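Local coordinates for CELL division control protein 6 (Pyrobaculum aerophilum, PDB 1FNN) that binds adenine nucleotides with magnesium as an AAA+ ATPase of the Cdc6/Cdc18 family and is probably involved in regulating DNA replication, at residues S191-T194 / K195-F199; I201-D204 / R205-G209; G56-V59 / T60-L64. All coordinates share one frame; numbering follows the deposited sequence.

Contact 1. Residues S191-T194 / K195-F199; sequences SPYT and KDQIF. With ADP (adenosine-5'-diphosphate), chain D.
Helix 195-209 starts right after T194, its N-cap residue, whose carbonyl oxygen receives the amide of I198 one turn on (T194 O to I198 N, 2.8 Å). The side chains of T194 and Q197 complete a capping box. T194 OG1 lies between its own backbone N and carbonyl carbon (chi1 62°), a setting that presents it to Q197 N at 3.2 Å. In return Q197 OE1 accepts from T194 N at 3.0 Å; the N-H points almost straight at the oxygen (166°), but the donor stands above the plane of the amide carbonyl. A water donates to the same Q197 OE1 and to P192 O, and also bonds S191 OG, tying the incoming loop to the cap.

Y193 lies against the first turn of the helix and carries its hydroxyl on to the nucleotide. Its ring and the Q197 amide stand nearly perpendicular, with OE1 at the ring edge, 3.7 Å from CD2. I198 CD1 packs on Y193 CB, also at 3.7 Å, and A240 of helix 240-256 touches both residues. At the far end Y193 OH accepts from N6 of ADP at 3.0 Å. Q197 OE1 is thus held by two donors beside Y193, and this fixed helix start probably helps position a hydroxyl that reads the adenine amine.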
ATOM      1  N   SER A 191      -0.411  -1.752 -10.013  1.00 42.83           N
ATOM      2  CA  SER A 191       0.347  -0.481 -10.059  1.00 45.55           C
ATOM      3  C   SER A 191       0.006   0.387  -8.857  1.00 45.71           C
ATOM      4  O   SER A 191      -0.932   0.082  -8.122  1.00 42.91           O
ATOM      5  CB  SER A 191      -0.045   0.238 -11.352  1.00 46.92           C
ATOM      6  OG  SER A 191      -1.323   0.793 -11.074  1.00 64.82           O
ATOM      7  N   PRO A 192       0.928   1.275  -8.491  1.00 45.95           N
ATOM      8  CA  PRO A 192       0.753   2.135  -7.329  1.00 43.08           C
ATOM      9  C   PRO A 192      -0.621   2.772  -7.453  1.00 41.47           C
ATOM     10  O   PRO A 192      -1.021   3.083  -8.585  1.00 38.14           O
ATOM     11  CB  PRO A 192       1.896   3.144  -7.459  1.00 45.42           C
ATOM     12  CG  PRO A 192       2.954   2.368  -8.206  1.00 46.95           C
ATOM     13  CD  PRO A 192       2.151   1.641  -9.282  1.00 43.88           C
ATOM     14  N   TYR A 193      -1.365   2.886  -6.349  1.00 37.99           N
ATOM     15  CA  TYR A 193      -2.666   3.519  -6.485  1.00 38.73           C
ATOM     16  C   TYR A 193      -2.481   5.047  -6.671  1.00 40.93           C
ATOM     17  O   TYR A 193      -1.635   5.655  -6.004  1.00 39.51           O
ATOM     18  CB  TYR A 193      -3.533   3.340  -5.252  1.00 38.68           C
ATOM     19  CG  TYR A 193      -4.000   1.906  -5.025  1.00 37.29           C
ATOM     20  CD1 TYR A 193      -3.502   1.112  -4.002  1.00 36.99           C
ATOM     21  CD2 TYR A 193      -4.970   1.367  -5.868  1.00 38.98           C
ATOM     22  CE1 TYR A 193      -3.943  -0.201  -3.795  1.00 33.29           C
ATOM     23  CE2 TYR A 193      -5.426   0.070  -5.690  1.00 37.28           C
ATOM     24  CZ  TYR A 193      -4.900  -0.692  -4.655  1.00 36.55           C
ATOM     25  OH  TYR A 193      -5.392  -1.986  -4.527  1.00 34.94           O
ATOM     26  N   THR A 194      -3.412   5.613  -7.412  1.00 38.85           N
ATOM     27  CA  THR A 194      -3.380   7.062  -7.592  1.00 43.55           C
ATOM     28  C   THR A 194      -4.111   7.682  -6.404  1.00 46.02           C
ATOM     29  O   THR A 194      -4.776   7.011  -5.579  1.00 38.67           O
ATOM     30  CB  THR A 194      -4.125   7.456  -8.878  1.00 42.26           C
ATOM     31  OG1 THR A 194      -5.482   7.044  -8.678  1.00 41.99           O
ATOM     32  CG2 THR A 194      -3.598   6.797 -10.140  1.00 46.72           C
ATOM     33  N   LYS A 195      -4.171   9.018  -6.451  1.00 42.89           N
ATOM     34  CA  LYS A 195      -4.827   9.727  -5.367  1.00 42.96           C
ATOM     35  C   LYS A 195      -6.304   9.459  -5.327  1.00 40.48           C
ATOM     36  O   LYS A 195      -6.903   9.427  -4.232  1.00 43.10           O
ATOM     37  CB  LYS A 195      -4.547  11.242  -5.492  1.00 43.18           C
ATOM     38  CG  LYS A 195      -3.077  11.492  -5.202  1.00 39.58           C
ATOM     39  CD  LYS A 195      -2.687  12.966  -5.521  1.00 46.77           C
ATOM     40  CE  LYS A 195      -1.259  13.117  -4.984  1.00 53.32           C
ATOM     41  NZ  LYS A 195      -0.806  14.538  -4.909  1.00 73.12           N
ATOM     42  N   ASP A 196      -6.955   9.488  -6.490  1.00 37.09           N
ATOM     43  CA  ASP A 196      -8.381   9.235  -6.516  1.00 39.33           C
ATOM     44  C   ASP A 196      -8.653   7.769  -6.066  1.00 35.98           C
ATOM     45  O   ASP A 196      -9.632   7.566  -5.373  1.00 37.21           O
ATOM     46  CB  ASP A 196      -8.930   9.468  -7.924  1.00 42.04           C
ATOM     47  CG  ASP A 196      -8.396  10.845  -8.355  1.00 64.01           C
ATOM     48  OD1 ASP A 196      -7.288  10.859  -8.960  1.00 70.31           O
ATOM     49  OD2 ASP A 196      -9.118  11.811  -8.050  1.00 54.59           O
ATOM     50  N   GLN A 197      -7.814   6.833  -6.442  1.00 37.52           N
ATOM     51  CA  GLN A 197      -8.075   5.424  -6.052  1.00 37.19           C
ATOM     52  C   GLN A 197      -7.896   5.269  -4.559  1.00 40.52           C
ATOM     53  O   GLN A 197      -8.671   4.553  -3.888  1.00 38.92           O
ATOM     54  CB  GLN A 197      -7.090   4.546  -6.839  1.00 31.76           C
ATOM     55  CG  GLN A 197      -7.412   4.580  -8.342  1.00 36.48           C
ATOM     56  CD  GLN A 197      -6.356   3.896  -9.156  1.00 39.12           C
ATOM     57  OE1 GLN A 197      -5.189   3.660  -8.797  1.00 36.51           O
ATOM     58  NE2 GLN A 197      -6.793   3.539 -10.363  1.00 42.50           N
ATOM     59  N   ILE A 198      -6.819   5.882  -4.009  1.00 35.53           N
ATOM     60  CA  ILE A 198      -6.668   5.902  -2.544  1.00 37.59           C
ATOM     61  C   ILE A 198      -7.886   6.458  -1.850  1.00 37.56           C
ATOM     62  O   ILE A 198      -8.446   5.903  -0.886  1.00 37.15           O
ATOM     63  CB  ILE A 198      -5.405   6.662  -2.088  1.00 38.87           C
ATOM     64  CG1 ILE A 198      -4.158   5.900  -2.526  1.00 37.78           C
ATOM     65  CG2 ILE A 198      -5.423   6.848  -0.577  1.00 34.43           C
ATOM     66  CD1 ILE A 198      -3.951   4.568  -1.794  1.00 40.33           C
ATOM     67  N   PHE A 199      -8.406   7.596  -2.320  1.00 36.60           N
ATOM     68  CA  PHE A 199      -9.612   8.169  -1.771  1.00 37.83           C
ATOM     69  C   PHE A 199     -10.748   7.096  -1.782  1.00 35.32           C
ATOM     70  O   PHE A 199     -11.474   7.069  -0.782  1.00 33.16           O
ATOM     71  CB  PHE A 199     -10.066   9.382  -2.576  1.00 37.74           C
ATOM     72  CG  PHE A 199     -11.382   9.937  -2.145  1.00 39.70           C
ATOM     73  CD1 PHE A 199     -11.466  10.846  -1.114  1.00 40.13           C
ATOM     74  CD2 PHE A 199     -12.556   9.549  -2.778  1.00 40.90           C
ATOM     75  CE1 PHE A 199     -12.665  11.365  -0.706  1.00 38.75           C
ATOM     76  CE2 PHE A 199     -13.771  10.067  -2.372  1.00 44.11           C
ATOM     77  CZ  PHE A 199     -13.841  10.978  -1.336  1.00 43.37           C
TER
HETATM   78  PB  ADP D 398       0.202  -5.866  -0.692  1.00 37.26           P
HETATM   79  O1B ADP D 398       0.361  -7.371  -0.527  1.00 34.66           O
HETATM   80  O2B ADP D 398       0.145  -5.440  -2.048  1.00 39.89           O
HETATM   81  O3B ADP D 398       1.395  -5.373  -0.012  1.00 37.48           O
HETATM   82  PA  ADP D 398      -2.250  -5.526   0.703  1.00 36.67           P
HETATM   83  O1A ADP D 398      -3.014  -6.576   0.005  1.00 37.96           O
HETATM   84  O2A ADP D 398      -1.868  -5.948   2.055  1.00 36.56           O
HETATM   85  O3A ADP D 398      -1.024  -5.115  -0.123  1.00 37.58           O
HETATM   86  O5' ADP D 398      -3.141  -4.164   0.896  1.00 36.16           O
HETATM   87  C5' ADP D 398      -2.639  -3.238   1.843  1.00 34.33           C
HETATM   88  C4' ADP D 398      -3.859  -2.735   2.641  1.00 34.39           C
HETATM   89  O4' ADP D 398      -4.729  -2.084   1.744  1.00 34.50           O
HETATM   90  C3' ADP D 398      -4.692  -3.834   3.289  1.00 34.84           C
HETATM   91  O3' ADP D 398      -5.274  -3.306   4.469  1.00 35.06           O
HETATM   92  C2' ADP D 398      -5.658  -4.109   2.186  1.00 37.05           C
HETATM   93  O2' ADP D 398      -6.862  -4.718   2.655  1.00 35.23           O
HETATM   94  C1' ADP D 398      -5.969  -2.685   1.707  1.00 36.11           C
HETATM   95  N9  ADP D 398      -6.312  -2.757   0.340  1.00 33.44           N
HETATM   96  C8  ADP D 398      -5.432  -2.849  -0.705  1.00 35.88           C
HETATM   97  N7  ADP D 398      -5.955  -2.643  -1.878  1.00 32.40           N
HETATM   98  C5  ADP D 398      -7.284  -2.397  -1.575  1.00 29.59           C
HETATM   99  C6  ADP D 398      -8.394  -2.127  -2.392  1.00 32.67           C
HETATM  100  N6  ADP D 398      -8.283  -2.086  -3.711  1.00 35.34           N
HETATM  101  N1  ADP D 398      -9.582  -1.953  -1.808  1.00 34.91           N
HETATM  102  C2  ADP D 398      -9.669  -2.042  -0.494  1.00 31.05           C
HETATM  103  N3  ADP D 398      -8.710  -2.291   0.396  1.00 35.76           N
HETATM  104  C4  ADP D 398      -7.516  -2.464  -0.234  1.00 31.49           C
HETATM  105  O   HOH W   1      -3.056   2.816 -10.099  1.00 49.80           O

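Contact 2. Residues I201-D204 / R205-G209; sequences ILLD and RAKAG. With ADP (adenosine-5'-diphosphate), chain D.
I201 and R205, one turn apart on helix 195-209 of the AAA+ lid domain, both reach the nucleotide, the first by packing and the second by hydrogen bonds. I201 lies over one face of the adenine: CD1 sits 3.6 Å from ADP C6, while CG2 covers the N3 and C2 side of the ring. R205 comes in at the N3 edge of the base, with a single nitrogen shared by base and sugar. Its NH2 donates to ADP N3 at 2.9 Å and to ADP O2' at 2.9 Å, with O2' in the guanidinium plane and N3 near it. A bend at chi2 (-71°) swings the chain away from the helix and toward the ribose.

Several groups hold the guanidinium in this pose. A water accepts from R205 NE at 2.7 Å and donates to I201 O at 2.9 Å, so the backbone oxygen that takes the helical bond from R205 N probably also steadies the side chain, through the water. NH1 donates to V9 O, and Y14, P16 and I244 pack around the arginine. A leucine in its place would probably leave N3 and O2' of the nucleotide without their shared donor, and would take away the NE and NH1 donors that the water and V9 O now meet.

Further out, D204 makes a salt bridge with R18, while L202 turns to I244 and L247 of helix 240-256. On the outer flank the extended K207 chain passes obliquely over L203, whose CG lies 3.8 Å from K207 CE.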
ATOM      1  N   ILE A 201     -10.736   3.844  -1.763  1.00 37.02           N
ATOM      2  CA  ILE A 201     -10.433   2.853  -0.742  1.00 37.21           C
ATOM      3  C   ILE A 201     -10.737   3.392   0.648  1.00 39.65           C
ATOM      4  O   ILE A 201     -11.386   2.743   1.490  1.00 31.54           O
ATOM      5  CB  ILE A 201      -8.984   2.421  -0.842  1.00 31.51           C
ATOM      6  CG1 ILE A 201      -8.809   1.719  -2.205  1.00 38.43           C
ATOM      7  CG2 ILE A 201      -8.547   1.529   0.333  1.00 32.64           C
ATOM      8  CD1 ILE A 201      -7.355   1.366  -2.513  1.00 41.84           C
ATOM      9  N   LEU A 202     -10.186   4.586   0.953  1.00 32.83           N
ATOM     10  CA  LEU A 202     -10.434   5.172   2.263  1.00 32.30           C
ATOM     11  C   LEU A 202     -11.894   5.487   2.517  1.00 31.16           C
ATOM     12  O   LEU A 202     -12.362   5.327   3.655  1.00 37.02           O
ATOM     13  CB  LEU A 202      -9.622   6.464   2.467  1.00 34.44           C
ATOM     14  CG  LEU A 202      -8.106   6.341   2.452  1.00 37.88           C
ATOM     15  CD1 LEU A 202      -7.440   7.700   2.738  1.00 32.02           C
ATOM     16  CD2 LEU A 202      -7.636   5.393   3.543  1.00 31.53           C
ATOM     17  N   LEU A 203     -12.672   5.896   1.518  1.00 31.82           N
ATOM     18  CA  LEU A 203     -14.068   6.199   1.796  1.00 34.29           C
ATOM     19  C   LEU A 203     -14.794   4.907   2.235  1.00 37.01           C
ATOM     20  O   LEU A 203     -15.698   4.919   3.087  1.00 34.81           O
ATOM     21  CB  LEU A 203     -14.675   6.798   0.521  1.00 38.26           C
ATOM     22  CG  LEU A 203     -16.134   7.221   0.647  1.00 45.05           C
ATOM     23  CD1 LEU A 203     -16.327   8.199   1.805  1.00 44.64           C
ATOM     24  CD2 LEU A 203     -16.667   7.801  -0.658  1.00 43.24           C
ATOM     25  N   ASP A 204     -14.480   3.802   1.548  1.00 37.27           N
ATOM     26  CA  ASP A 204     -15.038   2.497   1.954  1.00 39.13           C
ATOM     27  C   ASP A 204     -14.707   2.202   3.398  1.00 36.87           C
ATOM     28  O   ASP A 204     -15.588   1.777   4.194  1.00 39.25           O
ATOM     29  CB  ASP A 204     -14.524   1.406   0.991  1.00 39.65           C
ATOM     30  CG  ASP A 204     -15.352   1.223  -0.243  1.00 49.27           C
ATOM     31  OD1 ASP A 204     -15.029   0.375  -1.104  1.00 49.50           O
ATOM     32  OD2 ASP A 204     -16.376   1.920  -0.422  1.00 47.30           O
ATOM     33  N   ARG A 205     -13.421   2.280   3.812  1.00 31.45           N
ATOM     34  CA  ARG A 205     -13.044   2.056   5.182  1.00 32.30           C
ATOM     35  C   ARG A 205     -13.759   2.994   6.148  1.00 39.66           C
ATOM     36  O   ARG A 205     -14.175   2.574   7.269  1.00 36.23           O
ATOM     37  CB  ARG A 205     -11.521   2.156   5.438  1.00 32.58           C
ATOM     38  CG  ARG A 205     -10.703   1.210   4.523  1.00 36.68           C
ATOM     39  CD  ARG A 205     -10.932  -0.267   4.990  1.00 35.05           C
ATOM     40  NE  ARG A 205     -10.330  -1.134   3.948  1.00 34.12           N
ATOM     41  CZ  ARG A 205      -9.402  -2.028   4.239  1.00 30.74           C
ATOM     42  NH1 ARG A 205      -8.959  -2.204   5.472  1.00 33.10           N
ATOM     43  NH2 ARG A 205      -8.918  -2.759   3.243  1.00 32.12           N
ATOM     44  N   ALA A 206     -13.850   4.286   5.785  1.00 39.04           N
ATOM     45  CA  ALA A 206     -14.522   5.224   6.687  1.00 39.44           C
ATOM     46  C   ALA A 206     -15.992   4.825   6.860  1.00 38.34           C
ATOM     47  O   ALA A 206     -16.558   4.869   7.957  1.00 38.83           O
ATOM     48  CB  ALA A 206     -14.451   6.680   6.182  1.00 34.27           C
ATOM     49  N   LYS A 207     -16.681   4.537   5.778  1.00 39.87           N
ATOM     50  CA  LYS A 207     -18.101   4.183   5.881  1.00 42.92           C
ATOM     51  C   LYS A 207     -18.315   2.937   6.742  1.00 41.91           C
ATOM     52  O   LYS A 207     -19.207   2.945   7.579  1.00 42.33           O
ATOM     53  CB  LYS A 207     -18.676   3.908   4.490  1.00 44.42           C
ATOM     54  CG  LYS A 207     -19.098   5.197   3.781  1.00 48.94           C
ATOM     55  CD  LYS A 207     -19.401   4.834   2.323  1.00 47.74           C
ATOM     56  CE  LYS A 207     -19.653   6.104   1.523  1.00 53.24           C
ATOM     57  NZ  LYS A 207     -19.971   5.784   0.106  1.00 52.80           N
ATOM     58  N   ALA A 208     -17.421   1.969   6.660  1.00 40.55           N
ATOM     59  CA  ALA A 208     -17.528   0.733   7.429  1.00 42.67           C
ATOM     60  C   ALA A 208     -17.039   0.847   8.847  1.00 44.18           C
ATOM     61  O   ALA A 208     -17.496   0.103   9.723  1.00 38.98           O
ATOM     62  CB  ALA A 208     -16.710  -0.362   6.721  1.00 39.36           C
ATOM     63  N   GLY A 209     -16.058   1.717   9.130  1.00 37.41           N
ATOM     64  CA  GLY A 209     -15.394   1.670  10.424  1.00 34.63           C
ATOM     65  C   GLY A 209     -15.562   2.882  11.320  1.00 37.66           C
ATOM     66  O   GLY A 209     -15.140   2.804  12.507  1.00 40.95           O
TER
HETATM   67  PB  ADP D 398       0.202  -5.866  -0.692  1.00 37.26           P
HETATM   68  O1B ADP D 398       0.361  -7.371  -0.527  1.00 34.66           O
HETATM   69  O2B ADP D 398       0.145  -5.440  -2.048  1.00 39.89           O
HETATM   70  O3B ADP D 398       1.395  -5.373  -0.012  1.00 37.48           O
HETATM   71  PA  ADP D 398      -2.250  -5.526   0.703  1.00 36.67           P
HETATM   72  O1A ADP D 398      -3.014  -6.576   0.005  1.00 37.96           O
HETATM   73  O2A ADP D 398      -1.868  -5.948   2.055  1.00 36.56           O
HETATM   74  O3A ADP D 398      -1.024  -5.115  -0.123  1.00 37.58           O
HETATM   75  O5' ADP D 398      -3.141  -4.164   0.896  1.00 36.16           O
HETATM   76  C5' ADP D 398      -2.639  -3.238   1.843  1.00 34.33           C
HETATM   77  C4' ADP D 398      -3.859  -2.735   2.641  1.00 34.39           C
HETATM   78  O4' ADP D 398      -4.729  -2.084   1.744  1.00 34.50           O
HETATM   79  C3' ADP D 398      -4.692  -3.834   3.289  1.00 34.84           C
HETATM   80  O3' ADP D 398      -5.274  -3.306   4.469  1.00 35.06           O
HETATM   81  C2' ADP D 398      -5.658  -4.109   2.186  1.00 37.05           C
HETATM   82  O2' ADP D 398      -6.862  -4.718   2.655  1.00 35.23           O
HETATM   83  C1' ADP D 398      -5.969  -2.685   1.707  1.00 36.11           C
HETATM   84  N9  ADP D 398      -6.312  -2.757   0.340  1.00 33.44           N
HETATM   85  C8  ADP D 398      -5.432  -2.849  -0.705  1.00 35.88           C
HETATM   86  N7  ADP D 398      -5.955  -2.643  -1.878  1.00 32.40           N
HETATM   87  C5  ADP D 398      -7.284  -2.397  -1.575  1.00 29.59           C
HETATM   88  C6  ADP D 398      -8.394  -2.127  -2.392  1.00 32.67           C
HETATM   89  N6  ADP D 398      -8.283  -2.086  -3.711  1.00 35.34           N
HETATM   90  N1  ADP D 398      -9.582  -1.953  -1.808  1.00 34.91           N
HETATM   91  C2  ADP D 398      -9.669  -2.042  -0.494  1.00 31.05           C
HETATM   92  N3  ADP D 398      -8.710  -2.291   0.396  1.00 35.76           N
HETATM   93  C4  ADP D 398      -7.516  -2.464  -0.234  1.00 31.49           C
HETATM   94  O   HOH W   2     -11.558  -0.184   1.680  1.00 37.78           O

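Contact 3. Residues G56-V59 / T60-L64; sequences GKTV and TLRKL. With MG (magnesium ion), chain C; ADP (adenosine-5'-diphosphate), chain D.
T60 grips G56 O twice in this Walker A P-loop, where helix 57-68 begins under the phosphates of ADP. Its OG1 donates at 2.7 Å to G56 O, and its backbone N, from the opposite face of the carbonyl plane, at 2.9 Å to the same G56 O. The backbone angles of G56 and the nearness of ADP N7 suit a glycine.

This is the tight, buried side. K57 N donates to ADP O2B at 2.8 Å, V59 N to ADP O1A at 2.8 Å, and T58 N to ADP O1B, so the helix start probably adds its positive end to the charge of K57. The lysine chain folds back at chi3 and chi4 to bring NZ to O2B and to G51 O.

Packing is looser where T58 CG2 merely runs alongside R62, 4.1 Å from its NE; the guanidinium makes a cation-pi contact with Y78. The metal side is wetter yet firmly held: T58 OG1, hydrogen-bonded to D132, binds magnesium at 2.1 Å; ADP O1B and four waters fill out the metal's shell, and one of those waters donates to ADP O3B at 2.6 Å.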
ATOM      1  N   GLY A  56      -2.281  -4.024  -2.868  1.00 33.19           N
ATOM      2  CA  GLY A  56      -3.420  -4.967  -2.875  1.00 33.16           C
ATOM      3  C   GLY A  56      -3.126  -6.374  -3.398  1.00 35.37           C
ATOM      4  O   GLY A  56      -4.061  -7.128  -3.739  1.00 35.93           O
ATOM      5  N   LYS A  57      -1.882  -6.804  -3.455  1.00 33.86           N
ATOM      6  CA  LYS A  57      -1.577  -8.138  -3.975  1.00 34.48           C
ATOM      7  C   LYS A  57      -2.186  -9.217  -3.047  1.00 34.77           C
ATOM      8  O   LYS A  57      -2.953 -10.048  -3.485  1.00 34.38           O
ATOM      9  CB  LYS A  57      -0.082  -8.306  -4.174  1.00 32.07           C
ATOM     10  CG  LYS A  57       0.593  -7.227  -5.074  1.00 33.79           C
ATOM     11  CD  LYS A  57       2.083  -7.486  -5.223  1.00 35.46           C
ATOM     12  CE  LYS A  57       2.867  -7.437  -3.898  1.00 32.12           C
ATOM     13  NZ  LYS A  57       2.835  -6.039  -3.375  1.00 34.01           N
ATOM     14  N   THR A  58      -1.874  -9.170  -1.756  1.00 35.75           N
ATOM     15  CA  THR A  58      -2.347 -10.169  -0.797  1.00 32.71           C
ATOM     16  C   THR A  58      -3.847 -10.112  -0.667  1.00 34.90           C
ATOM     17  O   THR A  58      -4.518 -11.164  -0.718  1.00 34.59           O
ATOM     18  CB  THR A  58      -1.730  -9.940   0.603  1.00 35.67           C
ATOM     19  OG1 THR A  58      -0.324 -10.145   0.443  1.00 30.73           O
ATOM     20  CG2 THR A  58      -2.276 -10.930   1.651  1.00 33.08           C
ATOM     21  N   VAL A  59      -4.394  -8.888  -0.568  1.00 32.81           N
ATOM     22  CA  VAL A  59      -5.835  -8.789  -0.385  1.00 33.27           C
ATOM     23  C   VAL A  59      -6.574  -9.322  -1.616  1.00 34.44           C
ATOM     24  O   VAL A  59      -7.653  -9.913  -1.457  1.00 32.81           O
ATOM     25  CB  VAL A  59      -6.360  -7.393  -0.018  1.00 36.15           C
ATOM     26  CG1 VAL A  59      -6.475  -6.419  -1.177  1.00 35.63           C
ATOM     27  CG2 VAL A  59      -7.727  -7.546   0.665  1.00 33.86           C
ATOM     28  N   THR A  60      -6.039  -9.052  -2.800  1.00 32.83           N
ATOM     29  CA  THR A  60      -6.686  -9.519  -4.038  1.00 36.75           C
ATOM     30  C   THR A  60      -6.757 -11.055  -4.103  1.00 37.10           C
ATOM     31  O   THR A  60      -7.788 -11.675  -4.399  1.00 36.63           O
ATOM     32  CB  THR A  60      -5.977  -8.918  -5.262  1.00 35.99           C
ATOM     33  OG1 THR A  60      -6.312  -7.495  -5.267  1.00 33.00           O
ATOM     34  CG2 THR A  60      -6.490  -9.566  -6.547  1.00 33.94           C
ATOM     35  N   LEU A  61      -5.654 -11.682  -3.761  1.00 33.24           N
ATOM     36  CA  LEU A  61      -5.576 -13.142  -3.665  1.00 38.69           C
ATOM     37  C   LEU A  61      -6.499 -13.713  -2.581  1.00 37.52           C
ATOM     38  O   LEU A  61      -7.190 -14.714  -2.751  1.00 34.35           O
ATOM     39  CB  LEU A  61      -4.154 -13.440  -3.233  1.00 39.35           C
ATOM     40  CG  LEU A  61      -3.125 -13.909  -4.224  1.00 50.13           C
ATOM     41  CD1 LEU A  61      -1.802 -13.932  -3.456  1.00 41.45           C
ATOM     42  CD2 LEU A  61      -3.572 -15.233  -4.823  1.00 46.21           C
ATOM     43  N   ARG A  62      -6.603 -13.038  -1.420  1.00 34.57           N
ATOM     44  CA  ARG A  62      -7.483 -13.486  -0.362  1.00 34.90           C
ATOM     45  C   ARG A  62      -8.931 -13.392  -0.813  1.00 36.86           C
ATOM     46  O   ARG A  62      -9.773 -14.237  -0.471  1.00 33.39           O
ATOM     47  CB  ARG A  62      -7.261 -12.732   0.977  1.00 36.05           C
ATOM     48  CG  ARG A  62      -5.883 -13.185   1.535  1.00 41.45           C
ATOM     49  CD  ARG A  62      -5.884 -12.972   3.031  1.00 46.60           C
ATOM     50  NE  ARG A  62      -4.751 -13.465   3.744  1.00 57.73           N
ATOM     51  CZ  ARG A  62      -4.296 -14.645   4.106  1.00 58.46           C
ATOM     52  NH1 ARG A  62      -4.885 -15.808   3.842  1.00 56.30           N
ATOM     53  NH2 ARG A  62      -3.152 -14.697   4.793  1.00 58.31           N
ATOM     54  N   LYS A  63      -9.253 -12.354  -1.582  1.00 32.88           N
ATOM     55  CA  LYS A  63     -10.600 -12.173  -2.076  1.00 35.11           C
ATOM     56  C   LYS A  63     -10.941 -13.276  -3.091  1.00 35.68           C
ATOM     57  O   LYS A  63     -12.086 -13.777  -3.105  1.00 35.27           O
ATOM     58  CB  LYS A  63     -10.785 -10.816  -2.729  1.00 37.35           C
ATOM     59  CG  LYS A  63     -12.088 -10.667  -3.495  1.00 36.13           C
ATOM     60  CD  LYS A  63     -13.286 -10.565  -2.558  1.00 44.75           C
ATOM     61  CE  LYS A  63     -13.201  -9.556  -1.451  1.00 39.71           C
ATOM     62  NZ  LYS A  63     -14.457  -9.490  -0.606  1.00 36.66           N
ATOM     63  N   LEU A  64      -9.961 -13.571  -3.942  1.00 31.88           N
ATOM     64  CA  LEU A  64     -10.205 -14.696  -4.874  1.00 36.35           C
ATOM     65  C   LEU A  64     -10.574 -15.961  -4.077  1.00 33.25           C
ATOM     66  O   LEU A  64     -11.517 -16.670  -4.442  1.00 33.24           O
ATOM     67  CB  LEU A  64      -8.962 -14.938  -5.708  1.00 33.88           C
ATOM     68  CG  LEU A  64      -8.938 -15.858  -6.936  1.00 40.26           C
ATOM     69  CD1 LEU A  64      -8.659 -17.293  -6.550  1.00 43.65           C
ATOM     70  CD2 LEU A  64     -10.178 -15.727  -7.801  1.00 34.65           C
TER
HETATM   71 MG    MG C 390       1.130  -8.613   0.657  1.00 40.09          MG
HETATM   72  PB  ADP D 398       0.202  -5.866  -0.692  1.00 37.26           P
HETATM   73  O1B ADP D 398       0.361  -7.371  -0.527  1.00 34.66           O
HETATM   74  O2B ADP D 398       0.145  -5.440  -2.048  1.00 39.89           O
HETATM   75  O3B ADP D 398       1.395  -5.373  -0.012  1.00 37.48           O
HETATM   76  PA  ADP D 398      -2.250  -5.526   0.703  1.00 36.67           P
HETATM   77  O1A ADP D 398      -3.014  -6.576   0.005  1.00 37.96           O
HETATM   78  O2A ADP D 398      -1.868  -5.948   2.055  1.00 36.56           O
HETATM   79  O3A ADP D 398      -1.024  -5.115  -0.123  1.00 37.58           O
HETATM   80  O5' ADP D 398      -3.141  -4.164   0.896  1.00 36.16           O
HETATM   81  C5' ADP D 398      -2.639  -3.238   1.843  1.00 34.33           C
HETATM   82  C4' ADP D 398      -3.859  -2.735   2.641  1.00 34.39           C
HETATM   83  O4' ADP D 398      -4.729  -2.084   1.744  1.00 34.50           O
HETATM   84  C3' ADP D 398      -4.692  -3.834   3.289  1.00 34.84           C
HETATM   85  O3' ADP D 398      -5.274  -3.306   4.469  1.00 35.06           O
HETATM   86  C2' ADP D 398      -5.658  -4.109   2.186  1.00 37.05           C
HETATM   87  O2' ADP D 398      -6.862  -4.718   2.655  1.00 35.23           O
HETATM   88  C1' ADP D 398      -5.969  -2.685   1.707  1.00 36.11           C
HETATM   89  N9  ADP D 398      -6.312  -2.757   0.340  1.00 33.44           N
HETATM   90  C8  ADP D 398      -5.432  -2.849  -0.705  1.00 35.88           C
HETATM   91  N7  ADP D 398      -5.955  -2.643  -1.878  1.00 32.40           N
HETATM   92  C5  ADP D 398      -7.284  -2.397  -1.575  1.00 29.59           C
HETATM   93  C6  ADP D 398      -8.394  -2.127  -2.392  1.00 32.67           C
HETATM   94  N6  ADP D 398      -8.283  -2.086  -3.711  1.00 35.34           N
HETATM   95  N1  ADP D 398      -9.582  -1.953  -1.808  1.00 34.91           N
HETATM   96  C2  ADP D 398      -9.669  -2.042  -0.494  1.00 31.05           C
HETATM   97  N3  ADP D 398      -8.710  -2.291   0.396  1.00 35.76           N
HETATM   98  C4  ADP D 398      -7.516  -2.464  -0.234  1.00 31.49           C
HETATM   99  O   HOH W   3       2.252  -9.519  -0.817  1.00 33.67           O
HETATM  100  O   HOH W   4       2.029  -9.792   2.115  1.00 37.07           O
HETATM  101  O   HOH W   5       2.795  -7.220   1.069  1.00 42.11           O
HETATM  102  O   HOH W   6       0.063  -7.980   2.498  1.00 39.53           O

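Overall arrangement
All three contacts meet one ADP, contacts 1 and 2 sharing its adenine. Contact 1 joins the loop to the start of helix 195-209 and meets the base; contact 2 lies farther along the same helix and meets base and ribose. Contact 3, on helix 57-68 beside the parallel sheet, takes the phosphates and the metal. It is the most buried and relies largely on backbone amides, helped by a lysine and a metal-bound threonine; the other two are partly buried and reach the nucleotide with side chains. Y193 CZ packs on I201 CD1 of contact 2 and its OH on G56 CA of contact 3. Contacts 2 and 3 do not touch; ADP and Y193 both span the gap between them.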